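Local coordinates for 6-carboxyhexanoate--coa ligase (Bacillus subtilis, PDB 5FLG), which is a ligase of the 6-carboxyhexanoate--CoA ligase family, an alpha/beta protein modelled with phosphoaminophosphonic acid-adenylate ester, magnesium and pimelic acid, at residues E71-I76 / K247-I252; V145-M150 / S180-H185; M150-A155 / E174-A179; V188-C193 / V229-G234. One frame throughout, in Å; residues are numbered along the deposited sequence.

Contact 1: E71-I76 / K247-I252; sequences ESIKTI and KQPILI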
# COMPACT_ATOMS: atom_id res chain seq x y z
N GLU A 71 17.65 3.59 -9.47
CA GLU A 71 18.24 3.47 -10.80
C GLU A 71 18.01 4.80 -11.51
O GLU A 71 17.02 5.51 -11.24
CB GLU A 71 17.57 2.32 -11.57
CG GLU A 71 17.74 0.93 -10.95
CD GLU A 71 16.95 0.71 -9.65
OE1 GLU A 71 15.82 1.23 -9.51
OE2 GLU A 71 17.49 0.05 -8.74
N SER A 72 18.91 5.16 -12.42
CA SER A 72 18.76 6.43 -13.12
C SER A 72 17.68 6.30 -14.20
O SER A 72 17.50 5.22 -14.77
CB SER A 72 20.08 6.87 -13.75
OG SER A 72 20.54 5.83 -14.59
N ILE A 73 16.89 7.37 -14.37
CA ILE A 73 15.74 7.36 -15.24
C ILE A 73 16.19 7.53 -16.66
O ILE A 73 17.02 8.35 -16.96
CB ILE A 73 14.79 8.56 -14.95
CG1 ILE A 73 14.53 8.68 -13.45
CG2 ILE A 73 13.48 8.41 -15.69
CD1 ILE A 73 14.05 7.42 -12.80
N LYS A 74 15.51 6.87 -17.57
CA LYS A 74 15.79 7.01 -18.96
C LYS A 74 14.54 7.57 -19.58
O LYS A 74 13.45 7.03 -19.35
CB LYS A 74 16.07 5.64 -19.57
CG LYS A 74 16.12 5.67 -21.09
CD LYS A 74 17.16 6.65 -21.60
CE LYS A 74 17.26 6.57 -23.11
NZ LYS A 74 18.64 6.89 -23.58
N THR A 75 14.73 8.44 -20.56
CA THR A 75 13.63 9.09 -21.24
C THR A 75 13.64 8.65 -22.68
O THR A 75 14.63 8.82 -23.32
CB THR A 75 13.78 10.63 -21.14
OG1 THR A 75 13.63 11.00 -19.77
CG2 THR A 75 12.77 11.35 -21.95
N ILE A 76 12.49 8.24 -23.19
CA ILE A 76 12.31 7.81 -24.56
C ILE A 76 11.10 8.45 -25.20
O ILE A 76 10.22 8.99 -24.51
CB ILE A 76 12.12 6.29 -24.66
CG1 ILE A 76 10.92 5.85 -23.85
CG2 ILE A 76 13.37 5.54 -24.21
CD1 ILE A 76 10.54 4.41 -24.06
N LYS A 247 11.46 -3.31 -13.16
CA LYS A 247 12.34 -2.42 -12.40
C LYS A 247 13.00 -1.25 -13.15
O LYS A 247 13.50 -0.30 -12.53
CB LYS A 247 13.42 -3.23 -11.69
CG LYS A 247 12.84 -4.20 -10.68
CD LYS A 247 12.11 -3.46 -9.56
CE LYS A 247 12.44 -4.03 -8.19
NZ LYS A 247 11.61 -5.23 -7.93
N GLN A 248 12.99 -1.29 -14.47
CA GLN A 248 13.72 -0.29 -15.25
C GLN A 248 12.87 0.99 -15.44
O GLN A 248 11.76 0.91 -15.94
CB GLN A 248 14.10 -0.88 -16.59
CG GLN A 248 15.01 -0.01 -17.44
CD GLN A 248 14.72 -0.20 -18.92
OE1 GLN A 248 13.58 -0.47 -19.31
NE2 GLN A 248 15.76 -0.08 -19.75
N PRO A 249 13.35 2.13 -14.95
CA PRO A 249 12.47 3.29 -14.93
C PRO A 249 12.50 4.07 -16.23
O PRO A 249 13.56 4.34 -16.78
CB PRO A 249 12.98 4.13 -13.76
CG PRO A 249 14.37 3.67 -13.51
CD PRO A 249 14.53 2.29 -14.07
N ILE A 250 11.32 4.38 -16.75
CA ILE A 250 11.16 4.97 -18.04
C ILE A 250 10.21 6.17 -17.91
O ILE A 250 9.14 6.05 -17.31
CB ILE A 250 10.57 3.96 -19.01
CG1 ILE A 250 11.59 2.83 -19.28
CG2 ILE A 250 10.23 4.63 -20.31
CD1 ILE A 250 12.63 3.20 -20.31
N LEU A 251 10.62 7.30 -18.45
CA LEU A 251 9.68 8.40 -18.70
C LEU A 251 9.52 8.60 -20.19
O LEU A 251 10.49 8.52 -20.94
CB LEU A 251 10.19 9.69 -18.09
CG LEU A 251 10.13 9.77 -16.57
CD1 LEU A 251 10.78 11.07 -16.09
CD2 LEU A 251 8.71 9.66 -16.06
N ILE A 252 8.29 8.83 -20.62
CA ILE A 252 8.03 9.14 -22.00
C ILE A 252 8.11 10.67 -22.20
O ILE A 252 7.50 11.44 -21.46
CB ILE A 252 6.66 8.65 -22.43
CG1 ILE A 252 6.50 7.18 -22.11
CG2 ILE A 252 6.44 8.94 -23.89
CD1 ILE A 252 7.46 6.28 -22.86
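Ile73, Ser72 and Glu71 come to successive atoms along the rim of the Pro249 ring. Ile73 CD1 lies 3.6 Å from Pro249 CB, Ser72 O faces Pro249 CG, and Glu71 CB lies 3.9 Å from Pro249 CD. The flat carboxylate of Glu71 turns to Arg149 for a salt bridge through OE1, and Arg149 NH1 also hydrogen-bonds Lys247 O, which links the beginnings of segments 71-76 and 247-252 without a direct polar bond between them. The peptide planes further along belong to a short parallel ladder. Lys74 N reaches Pro249 O at 3.3 Å; Leu251 N answers to Lys74 O at 3.0 Å. Ile76 N then meets Leu251 O at 3.0 Å. CA-H...O contacts from Ile250, Thr75 and Ile252 fill in between these bonds. Side chains split over two faces. On one, CG1 of Ile76 sits between its own backbone N and carbonyl carbon (chi1 58°), and this branch comes 3.6 Å from Ile252 CD1 while Ile76 CD1 meets Ile250 CG2 at 3.8 Å. On the other, Ile73 CG2 rests 3.7 Å from Leu251 CG, and Thr75 crosses Leu251. Strand 74-76 is an outer strand of a parallel three-stranded sheet, with 250-252 in the middle and 150-151 beyond. Helix 170-184 packs on the Ile76 and Ile250 face, whereas Phe8 of strand 8-17 and Leu34 of strand 26-36 cover Leu251.

Contact 2: V145-M150 / S180-H185; sequences VRVSRM and SKVSRH. With ANP (phosphoaminophosphonic acid-adenylate ester), chain D.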
# COMPACT_ATOMS: atom_id res chain seq x y z
N VAL A 145 3.13 -10.86 -15.24
CA VAL A 145 4.28 -10.01 -15.07
C VAL A 145 3.76 -8.60 -15.16
O VAL A 145 3.10 -8.24 -16.13
CB VAL A 145 5.33 -10.24 -16.18
CG1 VAL A 145 6.42 -9.19 -16.14
CG2 VAL A 145 5.94 -11.64 -16.05
N ARG A 146 4.07 -7.78 -14.16
CA ARG A 146 3.48 -6.45 -14.06
C ARG A 146 4.53 -5.40 -14.37
O ARG A 146 5.44 -5.20 -13.62
CB ARG A 146 2.88 -6.21 -12.68
CG ARG A 146 1.99 -4.96 -12.63
CD ARG A 146 0.57 -5.17 -13.20
NE ARG A 146 -0.12 -3.87 -13.30
CZ ARG A 146 -1.38 -3.66 -13.68
NH1 ARG A 146 -2.17 -4.66 -14.03
NH2 ARG A 146 -1.81 -2.39 -13.81
N VAL A 147 4.41 -4.78 -15.52
CA VAL A 147 5.34 -3.74 -15.92
C VAL A 147 5.13 -2.51 -15.05
O VAL A 147 3.99 -2.11 -14.78
CB VAL A 147 5.11 -3.38 -17.40
CG1 VAL A 147 6.09 -2.30 -17.83
CG2 VAL A 147 5.25 -4.63 -18.26
N SER A 148 6.22 -2.01 -14.52
CA SER A 148 6.15 -0.96 -13.55
C SER A 148 7.19 0.14 -13.86
O SER A 148 8.07 -0.05 -14.71
CB SER A 148 6.38 -1.58 -12.19
OG SER A 148 6.13 -0.66 -11.17
N ARG A 149 7.10 1.26 -13.15
CA ARG A 149 8.12 2.30 -13.18
C ARG A 149 8.23 2.92 -14.53
O ARG A 149 9.34 3.14 -15.05
CB ARG A 149 9.47 1.74 -12.78
CG ARG A 149 9.50 1.35 -11.32
CD ARG A 149 10.83 0.75 -10.96
NE ARG A 149 10.88 0.47 -9.53
CZ ARG A 149 12.00 0.44 -8.84
NH1 ARG A 149 13.18 0.57 -9.46
NH2 ARG A 149 11.94 0.26 -7.53
N MET A 150 7.08 3.14 -15.15
CA MET A 150 7.02 3.94 -16.36
C MET A 150 5.91 4.98 -16.21
O MET A 150 4.97 4.77 -15.45
CB MET A 150 6.77 3.09 -17.58
CG MET A 150 5.35 2.51 -17.69
SD MET A 150 5.11 1.10 -16.61
CE MET A 150 3.59 0.42 -17.22
N SER A 180 5.47 1.45 -25.10
CA SER A 180 6.77 1.98 -25.46
C SER A 180 7.92 1.41 -24.62
O SER A 180 8.99 1.06 -25.13
CB SER A 180 6.74 3.50 -25.38
OG SER A 180 5.79 3.99 -26.28
N LYS A 181 7.72 1.33 -23.31
CA LYS A 181 8.72 0.70 -22.48
C LYS A 181 8.94 -0.75 -22.90
O LYS A 181 10.09 -1.18 -23.08
CB LYS A 181 8.34 0.72 -21.01
CG LYS A 181 9.18 -0.25 -20.21
CD LYS A 181 9.19 0.04 -18.72
CE LYS A 181 9.77 -1.14 -17.99
NZ LYS A 181 9.96 -0.90 -16.54
N VAL A 182 7.85 -1.48 -23.10
CA VAL A 182 7.94 -2.88 -23.39
C VAL A 182 8.62 -3.10 -24.74
O VAL A 182 9.48 -3.97 -24.87
CB VAL A 182 6.56 -3.54 -23.34
CG1 VAL A 182 6.61 -4.95 -23.89
CG2 VAL A 182 6.05 -3.57 -21.91
N SER A 183 8.24 -2.32 -25.74
CA SER A 183 8.74 -2.54 -27.09
C SER A 183 10.24 -2.28 -27.22
O SER A 183 10.90 -2.81 -28.12
CB SER A 183 8.00 -1.65 -28.04
OG SER A 183 8.35 -1.94 -29.37
N ARG A 184 10.73 -1.35 -26.41
CA ARG A 184 12.15 -1.03 -26.33
C ARG A 184 12.98 -2.27 -25.94
O ARG A 184 14.15 -2.39 -26.28
CB ARG A 184 12.32 0.05 -25.28
CG ARG A 184 13.74 0.53 -25.08
CD ARG A 184 13.78 2.05 -24.94
NE ARG A 184 15.13 2.53 -24.65
CZ ARG A 184 15.78 2.25 -23.54
NH1 ARG A 184 15.21 1.46 -22.63
NH2 ARG A 184 17.00 2.71 -23.34
N HIS A 185 12.43 -3.14 -25.12
CA HIS A 185 13.19 -4.28 -24.66
C HIS A 185 13.68 -5.16 -25.81
O HIS A 185 12.91 -5.60 -26.63
CB HIS A 185 12.39 -5.09 -23.67
CG HIS A 185 13.22 -6.06 -22.90
ND1 HIS A 185 13.80 -7.17 -23.50
CD2 HIS A 185 13.64 -6.06 -21.62
CE1 HIS A 185 14.52 -7.82 -22.60
NE2 HIS A 185 14.41 -7.19 -21.44
PG ANP D . -7.23 -0.40 -15.01
O1G ANP D . -7.67 0.27 -13.74
O2G ANP D . -8.39 -0.78 -15.89
O3G ANP D . -6.17 0.31 -15.79
PB ANP D . -5.36 -2.68 -15.37
O1B ANP D . -4.29 -1.70 -15.69
O2B ANP D . -5.13 -3.92 -14.58
N3B ANP D . -6.56 -1.86 -14.43
PA ANP D . -6.01 -2.40 -18.15
O1A ANP D . -7.28 -2.42 -18.86
O2A ANP D . -5.17 -1.15 -18.03
O3A ANP D . -6.14 -3.11 -16.72
O5' ANP D . -5.10 -3.54 -18.92
C5' ANP D . -5.71 -4.66 -19.50
C4' ANP D . -4.93 -5.92 -19.12
O4' ANP D . -3.56 -5.75 -19.52
C3' ANP D . -4.92 -6.17 -17.62
O3' ANP D . -5.98 -7.03 -17.23
C2' ANP D . -3.61 -6.86 -17.41
O2' ANP D . -3.76 -8.24 -17.78
C1' ANP D . -2.74 -6.18 -18.43
N9 ANP D . -2.02 -5.08 -17.78
C8 ANP D . -2.52 -3.85 -17.38
N7 ANP D . -1.52 -3.08 -16.89
C5 ANP D . -0.38 -3.84 -16.94
C6 ANP D . 1.03 -3.69 -16.54
N6 ANP D . 1.48 -2.57 -15.96
N1 ANP D . 1.88 -4.71 -16.78
C2 ANP D . 1.46 -5.85 -17.33
N3 ANP D . 0.21 -6.06 -17.78
C4 ANP D . -0.74 -5.14 -17.50
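Lys181 sends its ammonium to the carbonyl of Ser148, NZ to O 2.8 Å, with a C=O...N angle of 171°. The fully extended chain, CG anti to the backbone N (chi1 164°), carries the charge from the helix to the loop, and Val147 lines its path: CG1 comes tip to tip with Lys181 CE at 3.9 Å. Met150 CB flanks Lys181 CD. The other branch of Val147, CG2, crosses Val182 CG2 at 3.9 Å. The ammonium is buried and has two further carbonyl partners, Gln248 O and Leu245 O, so three bonds grip it. Leu245 is in the last turn of helix 238-247 and Gln248 just follows it; the helix end would probably favour a positive charge there. The same loop presents its backbone to phosphoaminophosphonic acid-adenylate ester. Val147 N donates to N1 of the ligand at 2.8 Å, and Val147 O accepts from N6 of the ligand at 2.8 Å. Arg146 adds its side chain over the adenine: N7 lies 3.0 Å above the guanidinium plane, offset toward its rim, while NH1 bonds O2B of the ligand at 3.1 Å and NH2 bonds O1B. Glu32, in a salt bridge with NH2, and Arg124 O, bonded to NH1, also hold the guanidinium, so that its rotation is probably fixed. Arg149, also in a salt bridge with Glu67, probably steadies the loop further on. Backbone N-H and C=O groups reading N1 and N6, the Watson-Crick edge of adenine, are a common device of adenine-binding pockets, here supplied by a single residue.

Contact 3: M150-A155 / E174-A179; sequences MDWPDA and EALALA. With ANP (phosphoaminophosphonic acid-adenylate ester), chain D.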
# COMPACT_ATOMS: atom_id res chain seq x y z
N MET A 150 7.08 3.14 -15.15
CA MET A 150 7.02 3.94 -16.36
C MET A 150 5.91 4.98 -16.21
O MET A 150 4.97 4.77 -15.45
CB MET A 150 6.77 3.09 -17.58
CG MET A 150 5.35 2.51 -17.69
SD MET A 150 5.11 1.10 -16.61
CE MET A 150 3.59 0.42 -17.22
N ASP A 151 6.04 6.10 -16.90
CA ASP A 151 5.01 7.17 -16.83
C ASP A 151 5.31 8.18 -17.92
O ASP A 151 6.33 8.07 -18.62
CB ASP A 151 5.09 7.85 -15.48
CG ASP A 151 3.75 8.49 -15.02
OD1 ASP A 151 2.87 8.76 -15.87
OD2 ASP A 151 3.56 8.62 -13.80
N TRP A 152 4.41 9.16 -18.05
CA TRP A 152 4.44 10.11 -19.13
C TRP A 152 3.83 11.38 -18.57
O TRP A 152 2.64 11.42 -18.35
CB TRP A 152 3.54 9.59 -20.25
CG TRP A 152 3.70 10.31 -21.53
CD1 TRP A 152 4.17 11.58 -21.69
CD2 TRP A 152 3.19 9.92 -22.80
NE1 TRP A 152 4.07 11.95 -23.00
CE2 TRP A 152 3.46 10.95 -23.70
CE3 TRP A 152 2.50 8.80 -23.25
CZ2 TRP A 152 3.25 10.82 -25.06
CZ3 TRP A 152 2.17 8.73 -24.56
CH2 TRP A 152 2.54 9.73 -25.47
N PRO A 153 4.67 12.35 -18.20
CA PRO A 153 4.19 13.64 -17.71
C PRO A 153 3.03 14.20 -18.53
O PRO A 153 3.11 14.35 -19.78
CB PRO A 153 5.42 14.53 -17.79
CG PRO A 153 6.59 13.56 -17.67
CD PRO A 153 6.14 12.32 -18.37
N ASP A 154 1.92 14.42 -17.83
CA ASP A 154 0.71 14.82 -18.51
C ASP A 154 0.88 15.92 -19.56
O ASP A 154 0.23 15.92 -20.60
CB ASP A 154 -0.33 15.26 -17.48
CG ASP A 154 -1.71 15.21 -18.03
OD1 ASP A 154 -2.12 14.08 -18.42
OD2 ASP A 154 -2.25 16.30 -18.36
N ALA A 155 1.63 16.94 -19.24
CA ALA A 155 1.68 18.13 -20.10
C ALA A 155 2.27 17.77 -21.46
O ALA A 155 1.75 18.13 -22.53
CB ALA A 155 2.52 19.21 -19.42
N GLU A 174 -1.49 5.72 -20.52
CA GLU A 174 -0.99 4.58 -19.79
C GLU A 174 -0.57 3.45 -20.71
O GLU A 174 0.53 2.94 -20.59
CB GLU A 174 -2.02 4.10 -18.75
CG GLU A 174 -2.14 5.05 -17.55
CD GLU A 174 -3.48 4.96 -16.79
OE1 GLU A 174 -4.34 4.09 -17.07
OE2 GLU A 174 -3.69 5.78 -15.88
N ALA A 175 -1.39 3.14 -21.70
CA ALA A 175 -1.12 2.03 -22.56
C ALA A 175 0.10 2.32 -23.41
O ALA A 175 0.92 1.43 -23.66
CB ALA A 175 -2.31 1.76 -23.44
N LEU A 176 0.16 3.53 -23.97
CA LEU A 176 1.27 3.87 -24.85
C LEU A 176 2.58 3.97 -24.06
O LEU A 176 3.67 3.62 -24.57
CB LEU A 176 0.96 5.13 -25.66
CG LEU A 176 1.95 5.57 -26.75
CD1 LEU A 176 2.39 4.43 -27.68
CD2 LEU A 176 1.34 6.71 -27.55
N ALA A 177 2.51 4.43 -22.81
CA ALA A 177 3.72 4.44 -21.99
C ALA A 177 4.22 3.02 -21.76
O ALA A 177 5.45 2.75 -21.87
CB ALA A 177 3.48 5.11 -20.67
N LEU A 178 3.29 2.13 -21.40
CA LEU A 178 3.62 0.72 -21.22
C LEU A 178 4.21 0.11 -22.48
O LEU A 178 5.25 -0.56 -22.43
CB LEU A 178 2.39 -0.06 -20.77
CG LEU A 178 2.65 -1.51 -20.35
CD1 LEU A 178 1.55 -2.01 -19.42
CD2 LEU A 178 2.75 -2.40 -21.59
N ALA A 179 3.48 0.25 -23.58
CA ALA A 179 3.86 -0.35 -24.80
C ALA A 179 5.21 0.15 -25.27
O ALA A 179 5.97 -0.62 -25.83
CB ALA A 179 2.84 -0.17 -25.88
PG ANP D . -7.23 -0.40 -15.01
O1G ANP D . -7.67 0.27 -13.74
O2G ANP D . -8.39 -0.78 -15.89
O3G ANP D . -6.17 0.31 -15.79
PB ANP D . -5.36 -2.68 -15.37
O1B ANP D . -4.29 -1.70 -15.69
O2B ANP D . -5.13 -3.92 -14.58
N3B ANP D . -6.56 -1.86 -14.43
PA ANP D . -6.01 -2.40 -18.15
O1A ANP D . -7.28 -2.42 -18.86
O2A ANP D . -5.17 -1.15 -18.03
O3A ANP D . -6.14 -3.11 -16.72
O5' ANP D . -5.10 -3.54 -18.92
C5' ANP D . -5.71 -4.66 -19.50
C4' ANP D . -4.93 -5.92 -19.12
O4' ANP D . -3.56 -5.75 -19.52
C3' ANP D . -4.92 -6.17 -17.62
O3' ANP D . -5.98 -7.03 -17.23
C2' ANP D . -3.61 -6.86 -17.41
O2' ANP D . -3.76 -8.24 -17.78
C1' ANP D . -2.74 -6.18 -18.43
N9 ANP D . -2.02 -5.08 -17.78
C8 ANP D . -2.52 -3.85 -17.38
N7 ANP D . -1.52 -3.08 -16.89
C5 ANP D . -0.38 -3.84 -16.94
C6 ANP D . 1.03 -3.69 -16.54
N6 ANP D . 1.48 -2.57 -15.96
N1 ANP D . 1.88 -4.71 -16.78
C2 ANP D . 1.46 -5.85 -17.33
N3 ANP D . 0.21 -6.06 -17.78
C4 ANP D . -0.74 -5.14 -17.50
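Leu176 packs against Trp152, just after strand 150-151. Its CD2 lies 3.7 Å from Trp152 CZ3, and its CB sits in the plane of the indole at the ring's edge, so the leucine meets the rim of the tryptophan and not its face. Trp152 NE1 is tied to Asn156 OD1, which helps fix the ring's rotation, as does Phe157 in an edge-to-face contact. Ala177 turns its CB toward the other segment; its bare methyl lets the backbones draw near, and Met150 CG stands 4.4 Å from Ala177 CB. Leu178 comes next. Met150 has its CG between backbone N and carbonyl carbon (chi1 71°) and bends again at chi2, which brings CE 3.8 Å from Leu178 CB. The far end of Leu178 belongs to the pocket: CD1 lies 3.4 Å from C6 of phosphoaminophosphonic acid-adenylate ester, over the adenine face opposite the one under Arg146. Trp152 N is satisfied within its own segment by Asp151 OD1, met on the anti side at 2.7 Å. Segments 150-155 and 174-179 thus meet by apolar contact, with no hydrogen bond between them, and one flank of that contact doubles as a wall of the adenine pocket.

Contact 4: V188-C193 / V229-G234; sequences VVAELC and VFFIDG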
# COMPACT_ATOMS: atom_id res chain seq x y z
N VAL A 188 11.62 -8.39 -26.80
CA VAL A 188 10.21 -8.35 -27.16
C VAL A 188 9.97 -8.05 -28.62
O VAL A 188 10.26 -6.94 -29.11
CB VAL A 188 9.42 -7.31 -26.30
CG1 VAL A 188 7.95 -7.34 -26.69
CG2 VAL A 188 9.57 -7.58 -24.83
N VAL A 189 9.31 -8.97 -29.31
CA VAL A 189 9.05 -8.83 -30.73
C VAL A 189 7.71 -8.11 -30.93
O VAL A 189 7.52 -7.39 -31.89
CB VAL A 189 9.00 -10.22 -31.39
CG1 VAL A 189 8.51 -10.13 -32.83
CG2 VAL A 189 10.37 -10.88 -31.33
N ALA A 190 6.75 -8.39 -30.08
CA ALA A 190 5.42 -7.81 -30.26
C ALA A 190 4.55 -7.97 -29.03
O ALA A 190 4.79 -8.84 -28.17
CB ALA A 190 4.76 -8.42 -31.47
N GLU A 191 3.55 -7.08 -28.92
CA GLU A 191 2.63 -7.08 -27.79
C GLU A 191 1.21 -7.07 -28.37
O GLU A 191 0.96 -6.50 -29.42
CB GLU A 191 2.84 -5.88 -26.87
CG GLU A 191 1.71 -5.72 -25.84
CD GLU A 191 1.76 -4.43 -24.99
OE1 GLU A 191 2.57 -3.50 -25.27
OE2 GLU A 191 0.94 -4.32 -24.04
N LEU A 192 0.34 -7.89 -27.79
CA LEU A 192 -1.05 -7.89 -28.11
C LEU A 192 -1.83 -7.52 -26.86
O LEU A 192 -1.60 -8.08 -25.79
CB LEU A 192 -1.44 -9.27 -28.60
CG LEU A 192 -2.92 -9.56 -28.79
CD1 LEU A 192 -3.52 -8.79 -29.96
CD2 LEU A 192 -3.06 -11.06 -28.98
N CYS A 193 -2.78 -6.60 -27.00
CA CYS A 193 -3.47 -6.05 -25.85
C CYS A 193 -4.92 -5.71 -26.16
O CYS A 193 -5.22 -5.14 -27.21
CB CYS A 193 -2.77 -4.80 -25.35
SG CYS A 193 -3.77 -3.86 -24.14
N VAL A 229 -0.35 -9.92 -23.85
CA VAL A 229 0.67 -10.93 -24.16
C VAL A 229 1.87 -10.25 -24.81
O VAL A 229 1.70 -9.46 -25.75
CB VAL A 229 0.13 -11.98 -25.16
CG1 VAL A 229 1.18 -13.04 -25.45
CG2 VAL A 229 -1.12 -12.64 -24.61
N PHE A 230 3.07 -10.67 -24.37
CA PHE A 230 4.31 -10.20 -24.96
C PHE A 230 4.95 -11.39 -25.66
O PHE A 230 5.28 -12.37 -25.01
CB PHE A 230 5.30 -9.70 -23.89
CG PHE A 230 4.78 -8.58 -23.03
CD1 PHE A 230 3.77 -7.75 -23.49
CD2 PHE A 230 5.37 -8.29 -21.83
CE1 PHE A 230 3.28 -6.73 -22.67
CE2 PHE A 230 4.92 -7.23 -21.03
CZ PHE A 230 3.85 -6.46 -21.47
N PHE A 231 5.18 -11.26 -26.95
CA PHE A 231 5.80 -12.32 -27.71
C PHE A 231 7.30 -12.14 -27.64
O PHE A 231 7.84 -11.09 -28.03
CB PHE A 231 5.29 -12.26 -29.14
CG PHE A 231 3.84 -12.63 -29.29
CD1 PHE A 231 3.46 -13.94 -29.47
CD2 PHE A 231 2.84 -11.66 -29.22
CE1 PHE A 231 2.13 -14.29 -29.61
CE2 PHE A 231 1.50 -11.99 -29.33
CZ PHE A 231 1.15 -13.31 -29.52
N ILE A 232 7.96 -13.10 -27.00
CA ILE A 232 9.38 -12.99 -26.64
C ILE A 232 10.30 -13.85 -27.52
O ILE A 232 10.02 -15.02 -27.79
CB ILE A 232 9.62 -13.46 -25.20
CG1 ILE A 232 8.73 -12.69 -24.24
CG2 ILE A 232 11.09 -13.34 -24.82
CD1 ILE A 232 9.04 -11.21 -24.14
N ASP A 233 11.39 -13.24 -27.96
CA ASP A 233 12.43 -13.90 -28.71
C ASP A 233 13.77 -13.64 -28.03
O ASP A 233 14.41 -12.62 -28.28
CB ASP A 233 12.51 -13.36 -30.13
CG ASP A 233 13.78 -13.82 -30.86
OD1 ASP A 233 14.61 -14.53 -30.24
OD2 ASP A 233 13.94 -13.47 -32.04
N GLY A 234 14.18 -14.55 -27.17
CA GLY A 234 15.40 -14.34 -26.41
C GLY A 234 15.96 -15.66 -25.90
O GLY A 234 15.20 -16.60 -25.64
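Val189 and Phe231 start the backbone pairing, Val189 N bonding Phe231 O at 2.9 Å. Phe231 N then donates to Ala190 O at 2.7 Å, a short and nearly straight bond (N-H...O 169°). Past the non-hydrogen-bonded pair Glu191 and Phe230, Leu192 and Val229 bond each other in both directions, Leu192 N to Val229 O and Val229 N to Leu192 O. CA-H...O contacts from Phe230 to Ala190 O and from Glu191 to Val229 O supplement the ladder. Val189 and Ala190 both face Phe231, which makes a classic beta bulge: the register slips by one residue, and Val189, with its helical psi of -37°, points toward the partner strand, where CG2 meets Asp233 CB at 3.5 Å. The bulge lies in the interior of a mixed seven-stranded sheet, where 203-207 flanks 188-194 and 127-130 flanks 227-232. Among the apolar contacts, Val188 CG2 touches Ile232 CD1 at 3.7 Å on the face that helix 170-184 covers through Val182. The opposite face carries Phe231, whose ring has Val229 CG1 4.0 Å above one side and Ala190 O in plane at its edge; CE2 lies 4.1 Å from Leu192 CB. Helix 107-116 packs there through Val109 and Ala113. The mixed polar and aromatic contact is Glu191 with Phe230. Glu191 is extended, its CG anti to the backbone N, which lays the chain beside the Phe230 ring. Their planes stand 85° apart, and Glu191 OE2 lies in the ring plane at the edge, 3.6 Å from Phe230 CE1. A salt bridge to Arg228 NE holds that same oxygen.

How the contacts relate
Contact 1 is partly exposed, its centre about 16 Å from that of the chain, while contacts 2, 3 and 4 are buried. Contacts 1 and 4 are both strand pairs, parallel in the small sheet and bulged antiparallel in the large one. Between the two sheets runs helix 170-184, used by contacts 2 and 3, which also share Met150. Backbone ladders dominate the sheet contacts; contact 2 turns on one buried ammonium, and contact 3 has no polar bond across it. Contacts 1 and 2 touch through Lys181, and Asp151 of contact 3 pairs with strand 250-252. Val182 and Leu178 lean on Phe230 of contact 4, close to phosphoaminophosphonic acid-adenylate ester, which contacts 2 and 3 touch.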